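PDB 5WZJ: pumilio homolog 23 from Arabidopsis thaliana, which binds RNA sequence-specifically through its pumilio repeats, recognising an 18S rRNA sequence, and probably regulates translation and stability of target mRNAs. Local coordinates for residues 118-121 with 122-126; 382-385 with 386-390; 478-481 with 482-486; 522-525 with 526-530. One frame throughout, in Å; residues are numbered along the deposited sequence.

Contact 1: 118-121 with 122-126; sequences PDAY and SVIEE
Ile-124 folds its longer branch back over the last residue before its own helix, Ala-120. With CG1 anti to its own carbonyl carbon (chi1 -63°), the branch runs past the Ala-120 carbonyl, CG1 lying 3.2 Å from Ala-120 O, and its end CD1 reaches Ala-120 CB at 3.8 Å. The same carbonyl takes the backbone N-H of Ile-124 at 3.0 Å (Ala-120 O to Ile-124 N), a nearly straight bond that starts the helical pattern, and Tyr-121 O follows with Glu-125 N. Tyr-121 swings the other way: its CG is anti to the backbone N (chi1 -174°), which carries the ring off the turn while CD2 stays 3.6 Å from Ser-122 N. A water also joins the two segments, donating to Asp-119 O and accepting from Val-123 N at 3.0 Å. Cutting Ile-124 back to alanine is likely to leave the methyl of Ala-120 without its apolar partner and open a gap beside His-114 and Phe-201. The turn, at the end of Pumilio repeat 2, leads from a 3-10 segment into helix 121-137, which runs on beyond the repeat; Ala-120 and Val-123 touch helix 77-87, while the Tyr-121 ring stacks on Phe-201 and its OH bonds Gly-200 O.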
loop_
_atom_site.group_PDB
_atom_site.type_symbol
_atom_site.label_atom_id
_atom_site.label_comp_id
_atom_site.label_asym_id
_atom_site.label_seq_id
_atom_site.Cartn_x
_atom_site.Cartn_y
_atom_site.Cartn_z
ATOM N N PRO A 118 -14.010 2.226 -27.539
ATOM C CA PRO A 118 -14.568 0.912 -27.883
ATOM C C PRO A 118 -14.228 0.467 -29.292
ATOM O O PRO A 118 -14.157 -0.742 -29.546
ATOM C CB PRO A 118 -16.081 1.116 -27.705
ATOM C CG PRO A 118 -16.201 2.288 -26.785
ATOM C CD PRO A 118 -15.067 3.188 -27.183
ATOM N N ASP A 119 -14.019 1.403 -30.219
ATOM C CA ASP A 119 -13.604 1.040 -31.565
ATOM C C ASP A 119 -12.203 0.440 -31.617
ATOM O O ASP A 119 -11.847 -0.163 -32.633
ATOM C CB ASP A 119 -13.659 2.261 -32.485
ATOM C CG ASP A 119 -15.073 2.775 -32.692
ATOM O OD1 ASP A 119 -16.031 1.973 -32.613
ATOM O OD2 ASP A 119 -15.220 3.988 -32.937
ATOM N N ALA A 120 -11.406 0.585 -30.562
ATOM C CA ALA A 120 -10.017 0.135 -30.582
ATOM C C ALA A 120 -9.837 -1.297 -30.097
ATOM O O ALA A 120 -8.710 -1.802 -30.133
ATOM C CB ALA A 120 -9.157 1.071 -29.719
ATOM N N TYR A 121 -10.912 -1.957 -29.654
ATOM C CA TYR A 121 -10.772 -3.192 -28.889
ATOM C C TYR A 121 -9.987 -4.251 -29.653
ATOM O O TYR A 121 -9.019 -4.808 -29.130
ATOM C CB TYR A 121 -12.141 -3.749 -28.496
ATOM C CG TYR A 121 -12.019 -4.955 -27.588
ATOM C CD1 TYR A 121 -11.898 -4.788 -26.217
ATOM C CD2 TYR A 121 -12.000 -6.255 -28.102
ATOM C CE1 TYR A 121 -11.771 -5.875 -25.369
ATOM C CE2 TYR A 121 -11.870 -7.359 -27.255
ATOM C CZ TYR A 121 -11.753 -7.151 -25.888
ATOM O OH TYR A 121 -11.623 -8.206 -25.020
ATOM N N SER A 122 -10.409 -4.571 -30.882
ATOM C CA SER A 122 -9.798 -5.697 -31.587
ATOM C C SER A 122 -8.396 -5.380 -32.072
ATOM O O SER A 122 -7.552 -6.279 -32.158
ATOM C CB SER A 122 -10.667 -6.133 -32.767
ATOM O OG SER A 122 -11.704 -6.980 -32.302
ATOM N N VAL A 123 -8.130 -4.126 -32.420
ATOM C CA VAL A 123 -6.781 -3.761 -32.828
ATOM C C VAL A 123 -5.821 -3.876 -31.641
ATOM O O VAL A 123 -4.702 -4.383 -31.779
ATOM C CB VAL A 123 -6.804 -2.354 -33.453
ATOM C CG1 VAL A 123 -5.438 -1.890 -33.756
ATOM C CG2 VAL A 123 -7.617 -2.386 -34.750
ATOM N N ILE A 124 -6.256 -3.453 -30.452
ATOM C CA ILE A 124 -5.417 -3.612 -29.264
ATOM C C ILE A 124 -5.181 -5.090 -28.979
ATOM O O ILE A 124 -4.048 -5.523 -28.742
ATOM C CB ILE A 124 -6.046 -2.908 -28.049
ATOM C CG1 ILE A 124 -6.154 -1.399 -28.276
ATOM C CG2 ILE A 124 -5.211 -3.176 -26.798
ATOM C CD1 ILE A 124 -6.890 -0.686 -27.156
ATOM N N GLU A 125 -6.259 -5.884 -28.989
ATOM C CA GLU A 125 -6.141 -7.305 -28.684
ATOM C C GLU A 125 -5.168 -7.997 -29.626
ATOM O O GLU A 125 -4.396 -8.858 -29.202
ATOM C CB GLU A 125 -7.514 -7.982 -28.751
ATOM C CG GLU A 125 -7.481 -9.465 -28.428
ATOM C CD GLU A 125 -8.798 -10.142 -28.735
ATOM O OE1 GLU A 125 -9.262 -10.043 -29.891
ATOM O OE2 GLU A 125 -9.378 -10.750 -27.816
ATOM N N GLU A 126 -5.189 -7.636 -30.910
ATOM C CA GLU A 126 -4.263 -8.248 -31.857
ATOM C C GLU A 126 -2.813 -7.866 -31.544
ATOM O O GLU A 126 -1.908 -8.703 -31.655
ATOM C CB GLU A 126 -4.645 -7.836 -33.281
ATOM C CG GLU A 126 -3.689 -8.284 -34.371
ATOM C CD GLU A 126 -4.129 -7.798 -35.770
ATOM O OE1 GLU A 126 -4.575 -6.630 -35.900
ATOM O OE2 GLU A 126 -4.032 -8.590 -36.734
HETATM O O HOH W 1 -10.614 -2.668 -33.091
#

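Contact 2: 382-385 with 386-390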
loop_
_atom_site.group_PDB
_atom_site.type_symbol
_atom_site.label_atom_id
_atom_site.label_comp_id
_atom_site.label_asym_id
_atom_site.label_seq_id
_atom_site.Cartn_x
_atom_site.Cartn_y
_atom_site.Cartn_z
ATOM N N GLU A 382 -5.781 -6.870 26.508
ATOM C CA GLU A 382 -5.107 -7.074 27.790
ATOM C C GLU A 382 -3.715 -7.648 27.596
ATOM O O GLU A 382 -2.793 -7.293 28.335
ATOM C CB GLU A 382 -5.934 -7.986 28.703
ATOM C CG GLU A 382 -7.187 -7.302 29.268
ATOM C CD GLU A 382 -6.853 -6.058 30.085
ATOM O OE1 GLU A 382 -5.797 -6.064 30.772
ATOM O OE2 GLU A 382 -7.638 -5.077 30.020
ATOM N N ALA A 383 -3.540 -8.538 26.612
ATOM C CA ALA A 383 -2.208 -9.071 26.346
ATOM C C ALA A 383 -1.248 -7.961 25.931
ATOM O O ALA A 383 -0.066 -7.979 26.303
ATOM C CB ALA A 383 -2.276 -10.160 25.272
ATOM N N LEU A 384 -1.735 -6.982 25.160
ATOM C CA LEU A 384 -0.885 -5.862 24.764
ATOM C C LEU A 384 -0.460 -5.036 25.978
ATOM O O LEU A 384 0.716 -4.677 26.108
ATOM C CB LEU A 384 -1.603 -4.980 23.744
ATOM C CG LEU A 384 -0.825 -3.717 23.357
ATOM C CD1 LEU A 384 0.557 -4.060 22.763
ATOM C CD2 LEU A 384 -1.627 -2.836 22.400
ATOM N N VAL A 385 -1.400 -4.727 26.881
ATOM C CA VAL A 385 -1.041 -3.973 28.089
ATOM C C VAL A 385 0.046 -4.697 28.870
ATOM O O VAL A 385 1.059 -4.103 29.262
ATOM C CB VAL A 385 -2.264 -3.736 28.989
ATOM C CG1 VAL A 385 -1.824 -2.960 30.233
ATOM C CG2 VAL A 385 -3.372 -2.999 28.248
ATOM N N GLY A 386 -0.167 -5.988 29.129
ATOM C CA GLY A 386 0.785 -6.755 29.909
ATOM C C GLY A 386 2.130 -6.898 29.231
ATOM O O GLY A 386 3.157 -7.014 29.902
ATOM N N ALA A 387 2.150 -6.873 27.898
ATOM C CA ALA A 387 3.429 -6.936 27.201
ATOM C C ALA A 387 4.232 -5.656 27.379
ATOM O O ALA A 387 5.467 -5.690 27.330
ATOM C CB ALA A 387 3.209 -7.200 25.712
ATOM N N VAL A 388 3.562 -4.525 27.573
ATOM C CA VAL A 388 4.249 -3.236 27.588
ATOM C C VAL A 388 4.450 -2.776 29.026
ATOM O O VAL A 388 5.425 -2.081 29.339
ATOM C CB VAL A 388 3.465 -2.194 26.768
ATOM C CG1 VAL A 388 4.109 -0.824 26.874
ATOM C CG2 VAL A 388 3.381 -2.633 25.301
ATOM N N CYS A 389 3.534 -3.176 29.908
ATOM C CA CYS A 389 3.518 -2.752 31.308
ATOM C C CYS A 389 3.532 -3.996 32.193
ATOM O O CYS A 389 2.481 -4.588 32.451
ATOM C CB CYS A 389 2.293 -1.893 31.590
ATOM S SG CYS A 389 2.182 -0.456 30.510
ATOM N N SER A 390 4.721 -4.368 32.678
ATOM C CA SER A 390 4.879 -5.619 33.415
ATOM C C SER A 390 4.342 -5.537 34.840
ATOM O O SER A 390 3.869 -6.546 35.372
ATOM C CB SER A 390 6.351 -6.029 33.441
ATOM O OG SER A 390 7.110 -5.069 34.155
#
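Between Leu-384, Val-385 and the residues three and four further on, this is a local contact within the last turns of helix 377-388, largely buried in the C-terminal half of the repeat array. The side chains of Leu-384 and Val-388 run alongside each other in the same direction, with Leu-384 CD1 4.1 Å from Val-388 CG2. The latter methyl, anti to the carbonyl carbon of its own residue while CG1 is anti to N (chi1 175°), also rests 3.5 Å from Leu-384 O. Ala-387 sets its CB against Ala-383 O at 3.4 Å. The Val-385 carbonyl is gripped twice: Cys-389 N donates nearly end-on at 2.7 Å from Val-385 O, and Val-388 N, 3.0 Å from Val-385 O, comes from above the carbonyl plane. Farther back, Gly-386 N bonds Glu-382 O; the carboxylate of Glu-382 makes a salt bridge to Arg-395. Leu-384 and Val-388 both meet Leu-355 of helix 351-356, and helix 398-403 adds Leu-402 against Leu-384 and Ile-398 against Val-388. The backbone departs from helical geometry at Cys-389, and mixed i to i+3 and i to i+4 bonding of this kind is characteristic of a helix tightening at its C-terminal end, here in the all-helical PUF superhelix.

Contact 3: 478-481 with 482-486; sequences SDAA and TKQKR
The N-terminal end of helix 482-490, in Pumilio repeat 7, is built here with an ST turn just ahead of it, and Ala-481 occupies the N-cap position. Gln-484, at N3, accepts the Ala-481 N-H as in one half of a capping box, the alanine having no side chain to return the bond; Ala-481 N lies 3.1 Å from Gln-484 OE1, with an N-H...O angle of 152°. The Gln-484 chain reaches back because CG stands anti to its carbonyl carbon (chi1 -67°) and continues extended, which also puts OE1 3.6 Å from Ala-481 CB and 3.8 Å from Ala-480 CB. A leucine in place of Gln-484 would probably leave the Ala-481 N-H without this acceptor and the loop end less firmly tied to the first turn. Ala-481 O accepts Lys-485 N in its carbonyl plane, and more weakly Gln-484 N. In the ST turn, Ser-478 OG receives Ala-480 N at 3.1 Å and is also bonded to Phe-475 O, which ties the turn to helix 468-477. Lys-485 stretches back along the loop with every bond past CB extended, passing Ala-480 O with its CE at 3.5 Å; its ammonium bonds Leu-476 O as well as Ser-478 O, where Lys-485 NZ stands 2.7 Å from the oxygen.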
loop_
_atom_site.group_PDB
_atom_site.type_symbol
_atom_site.label_atom_id
_atom_site.label_comp_id
_atom_site.label_asym_id
_atom_site.label_seq_id
_atom_site.Cartn_x
_atom_site.Cartn_y
_atom_site.Cartn_z
ATOM N N SER A 478 -14.152 7.358 19.363
ATOM C CA SER A 478 -14.471 6.105 20.035
ATOM C C SER A 478 -15.797 6.235 20.780
ATOM O O SER A 478 -16.412 7.300 20.822
ATOM C CB SER A 478 -13.356 5.728 21.010
ATOM O OG SER A 478 -13.364 6.605 22.129
ATOM N N ASP A 479 -16.249 5.150 21.415
ATOM C CA ASP A 479 -17.378 5.294 22.324
ATOM C C ASP A 479 -16.931 5.437 23.785
ATOM O O ASP A 479 -17.652 5.030 24.699
ATOM C CB ASP A 479 -18.388 4.152 22.148
ATOM C CG ASP A 479 -17.887 2.825 22.671
ATOM O OD1 ASP A 479 -16.664 2.668 22.813
ATOM O OD2 ASP A 479 -18.723 1.931 22.932
ATOM N N ALA A 480 -15.755 6.020 24.024
ATOM C CA ALA A 480 -15.448 6.500 25.371
ATOM C C ALA A 480 -16.489 7.536 25.797
ATOM O O ALA A 480 -17.178 8.136 24.966
ATOM C CB ALA A 480 -14.047 7.106 25.417
ATOM N N ALA A 481 -16.592 7.767 27.107
ATOM C CA ALA A 481 -17.595 8.705 27.605
ATOM C C ALA A 481 -17.265 10.137 27.189
ATOM O O ALA A 481 -16.098 10.519 27.048
ATOM C CB ALA A 481 -17.710 8.625 29.131
ATOM N N THR A 482 -18.317 10.938 27.001
ATOM C CA THR A 482 -18.120 12.317 26.560
ATOM C C THR A 482 -17.348 13.125 27.598
ATOM O O THR A 482 -16.563 14.007 27.237
ATOM C CB THR A 482 -19.474 12.979 26.270
ATOM O OG1 THR A 482 -20.322 12.816 27.407
ATOM C CG2 THR A 482 -20.149 12.331 25.078
ATOM N N LYS A 483 -17.544 12.835 28.889
ATOM C CA LYS A 483 -16.768 13.534 29.906
ATOM C C LYS A 483 -15.274 13.220 29.780
ATOM O O LYS A 483 -14.430 14.088 30.034
ATOM C CB LYS A 483 -17.307 13.173 31.301
ATOM C CG LYS A 483 -16.649 11.935 31.931
ATOM C CD LYS A 483 -17.531 11.223 32.945
ATOM C CE LYS A 483 -17.961 12.137 34.072
ATOM N NZ LYS A 483 -18.929 11.437 34.967
ATOM N N GLN A 484 -14.933 11.992 29.376
ATOM C CA GLN A 484 -13.538 11.615 29.187
ATOM C C GLN A 484 -12.941 12.336 27.988
ATOM O O GLN A 484 -11.800 12.818 28.047
ATOM C CB GLN A 484 -13.437 10.091 29.033
ATOM C CG GLN A 484 -13.821 9.335 30.333
ATOM C CD GLN A 484 -13.879 7.807 30.175
ATOM O OE1 GLN A 484 -14.390 7.296 29.179
ATOM N NE2 GLN A 484 -13.354 7.080 31.167
ATOM N N LYS A 485 -13.709 12.439 26.900
ATOM C CA LYS A 485 -13.272 13.222 25.748
ATOM C C LYS A 485 -13.094 14.681 26.125
ATOM O O LYS A 485 -12.082 15.298 25.785
ATOM C CB LYS A 485 -14.286 13.094 24.604
ATOM C CG LYS A 485 -14.538 11.643 24.175
ATOM C CD LYS A 485 -15.420 11.550 22.927
ATOM C CE LYS A 485 -15.597 10.089 22.505
ATOM N NZ LYS A 485 -16.584 9.930 21.411
ATOM N N ARG A 486 -14.084 15.248 26.827
ATOM C CA ARG A 486 -14.000 16.645 27.253
ATOM C C ARG A 486 -12.762 16.894 28.115
ATOM O O ARG A 486 -12.071 17.906 27.953
ATOM C CB ARG A 486 -15.286 17.028 28.007
ATOM C CG ARG A 486 -15.301 18.451 28.598
ATOM C CD ARG A 486 -16.693 18.863 29.166
ATOM N NE ARG A 486 -17.053 18.186 30.422
ATOM C CZ ARG A 486 -18.005 17.251 30.536
ATOM N NH1 ARG A 486 -18.705 16.864 29.471
ATOM N NH2 ARG A 486 -18.271 16.699 31.717
#

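Contact 4: 522-525 with 526-530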
loop_
_atom_site.group_PDB
_atom_site.type_symbol
_atom_site.label_atom_id
_atom_site.label_comp_id
_atom_site.label_asym_id
_atom_site.label_seq_id
_atom_site.Cartn_x
_atom_site.Cartn_y
_atom_site.Cartn_z
ATOM N N GLU A 522 -16.272 28.133 21.567
ATOM C CA GLU A 522 -15.894 29.534 21.622
ATOM C C GLU A 522 -14.428 29.703 21.997
ATOM O O GLU A 522 -13.728 30.546 21.422
ATOM C CB GLU A 522 -16.791 30.274 22.611
ATOM C CG GLU A 522 -16.519 31.747 22.635
ATOM C CD GLU A 522 -17.604 32.540 23.327
ATOM O OE1 GLU A 522 -18.550 31.930 23.880
ATOM O OE2 GLU A 522 -17.498 33.784 23.304
ATOM N N ALA A 523 -13.939 28.913 22.957
ATOM C CA ALA A 523 -12.527 28.993 23.322
ATOM C C ALA A 523 -11.624 28.639 22.141
ATOM O O ALA A 523 -10.640 29.336 21.876
ATOM C CB ALA A 523 -12.236 28.082 24.518
ATOM N N ILE A 524 -11.954 27.570 21.411
ATOM C CA ILE A 524 -11.171 27.208 20.227
ATOM C C ILE A 524 -11.236 28.318 19.183
ATOM O O ILE A 524 -10.224 28.683 18.571
ATOM C CB ILE A 524 -11.660 25.871 19.641
ATOM C CG1 ILE A 524 -11.327 24.702 20.572
ATOM C CG2 ILE A 524 -11.046 25.642 18.244
ATOM C CD1 ILE A 524 -12.114 23.440 20.232
ATOM N N ALA A 525 -12.439 28.847 18.937
ATOM C CA ALA A 525 -12.594 29.892 17.928
ATOM C C ALA A 525 -11.792 31.128 18.305
ATOM O O ALA A 525 -11.158 31.762 17.448
ATOM C CB ALA A 525 -14.073 30.236 17.757
ATOM N N SER A 526 -11.788 31.464 19.594
ATOM C CA SER A 526 -11.013 32.595 20.081
ATOM C C SER A 526 -9.518 32.387 19.848
ATOM O O SER A 526 -8.793 33.332 19.508
ATOM C CB SER A 526 -11.322 32.793 21.567
ATOM O OG SER A 526 -10.624 33.896 22.103
ATOM N N GLU A 527 -9.032 31.153 20.026
ATOM C CA GLU A 527 -7.609 30.896 19.828
ATOM C C GLU A 527 -7.225 30.976 18.352
ATOM O O GLU A 527 -6.159 31.508 18.014
ATOM C CB GLU A 527 -7.231 29.537 20.421
ATOM C CG GLU A 527 -7.282 29.531 21.941
ATOM C CD GLU A 527 -6.766 28.233 22.551
ATOM O OE1 GLU A 527 -7.344 27.773 23.562
ATOM O OE2 GLU A 527 -5.782 27.675 22.026
ATOM N N LEU A 528 -8.072 30.462 17.456
ATOM C CA LEU A 528 -7.761 30.571 16.031
ATOM C C LEU A 528 -7.803 32.022 15.571
ATOM O O LEU A 528 -7.057 32.412 14.662
ATOM C CB LEU A 528 -8.732 29.739 15.197
ATOM C CG LEU A 528 -8.803 28.232 15.471
ATOM C CD1 LEU A 528 -9.373 27.494 14.276
ATOM C CD2 LEU A 528 -7.444 27.685 15.858
ATOM N N LEU A 529 -8.672 32.827 16.182
ATOM C CA LEU A 529 -8.735 34.245 15.859
ATOM C C LEU A 529 -7.382 34.922 16.076
ATOM O O LEU A 529 -6.949 35.734 15.252
ATOM C CB LEU A 529 -9.831 34.899 16.700
ATOM C CG LEU A 529 -10.356 36.277 16.317
ATOM C CD1 LEU A 529 -10.543 36.387 14.809
ATOM C CD2 LEU A 529 -11.666 36.519 17.051
ATOM N N ASP A 530 -6.683 34.572 17.161
ATOM C CA ASP A 530 -5.393 35.189 17.455
ATOM C C ASP A 530 -4.328 34.879 16.410
ATOM O O ASP A 530 -3.362 35.636 16.291
ATOM C CB ASP A 530 -4.888 34.743 18.825
ATOM C CG ASP A 530 -5.700 35.329 19.962
ATOM O OD1 ASP A 530 -6.211 36.459 19.818
ATOM O OD2 ASP A 530 -5.820 34.654 21.009
#
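Ile-524 and Leu-528 form the close-packed side of this turn of helix 518-530. Leu-528 CG lies 4.4 Å from Ile-524 CG2 and only 3.4 Å from Ile-524 O, the leucine CG being anti to its own carbonyl carbon (chi1 -59°), which lays it over the Ile-524 carbonyl. That oxygen also accepts Leu-528 N at 3.0 Å from Ile-524 O. Ile-524 packs against Phe-496, Val-509 and Phe-513, and both side chains meet Leu-548; Ala-525, buried as well, touches Ile-550. Such a buried i to i+4 apolar pair, packed against neighbouring helices, is consistent with the stacked helices of the PUF superhelix, here at the end of Pumilio repeat 8. By contrast, Glu-522 and Ser-526 are partly exposed. Ser-526 brings its CB 3.3 Å from Glu-522 O, the carbonyl that takes its N-H at 2.8 Å from Ser-526 N, while Glu-522 OE2 makes a weak bond to Tyr-553 OH. Glu-527, also partly exposed, is anchored: it sends CG anti to its carbonyl carbon (chi1 -70°), 3.4 Å from Ala-523 O, and runs extended to a carboxylate that accepts from Phe-496 N and Gly-494 N. Leu-529, its CB 3.5 Å from Ala-525 O, joins Ser-526 against Tyr-553 of helix 550-555.

The four contacts follow one another along the chain without nesting, each a local turn of helix or its entrance, and all lie within the NOP9-like PUF repeat domain. Contact 1 stands apart in Pumilio repeat 2, its centre about 60 Å from those of contacts 2 and 4 and 58 Å from that of contact 3. The other three lie in the C-terminal half: the centres of contacts 2 and 3 are 23 Å apart and those of 3 and 4 are 22 Å apart, yet none touches another. Helix 445-453 meets side chains of both contact 2 and contact 3. The wide separation fits a superhelix approximating a half donut, in which local helical turns build the frame around bound RNA.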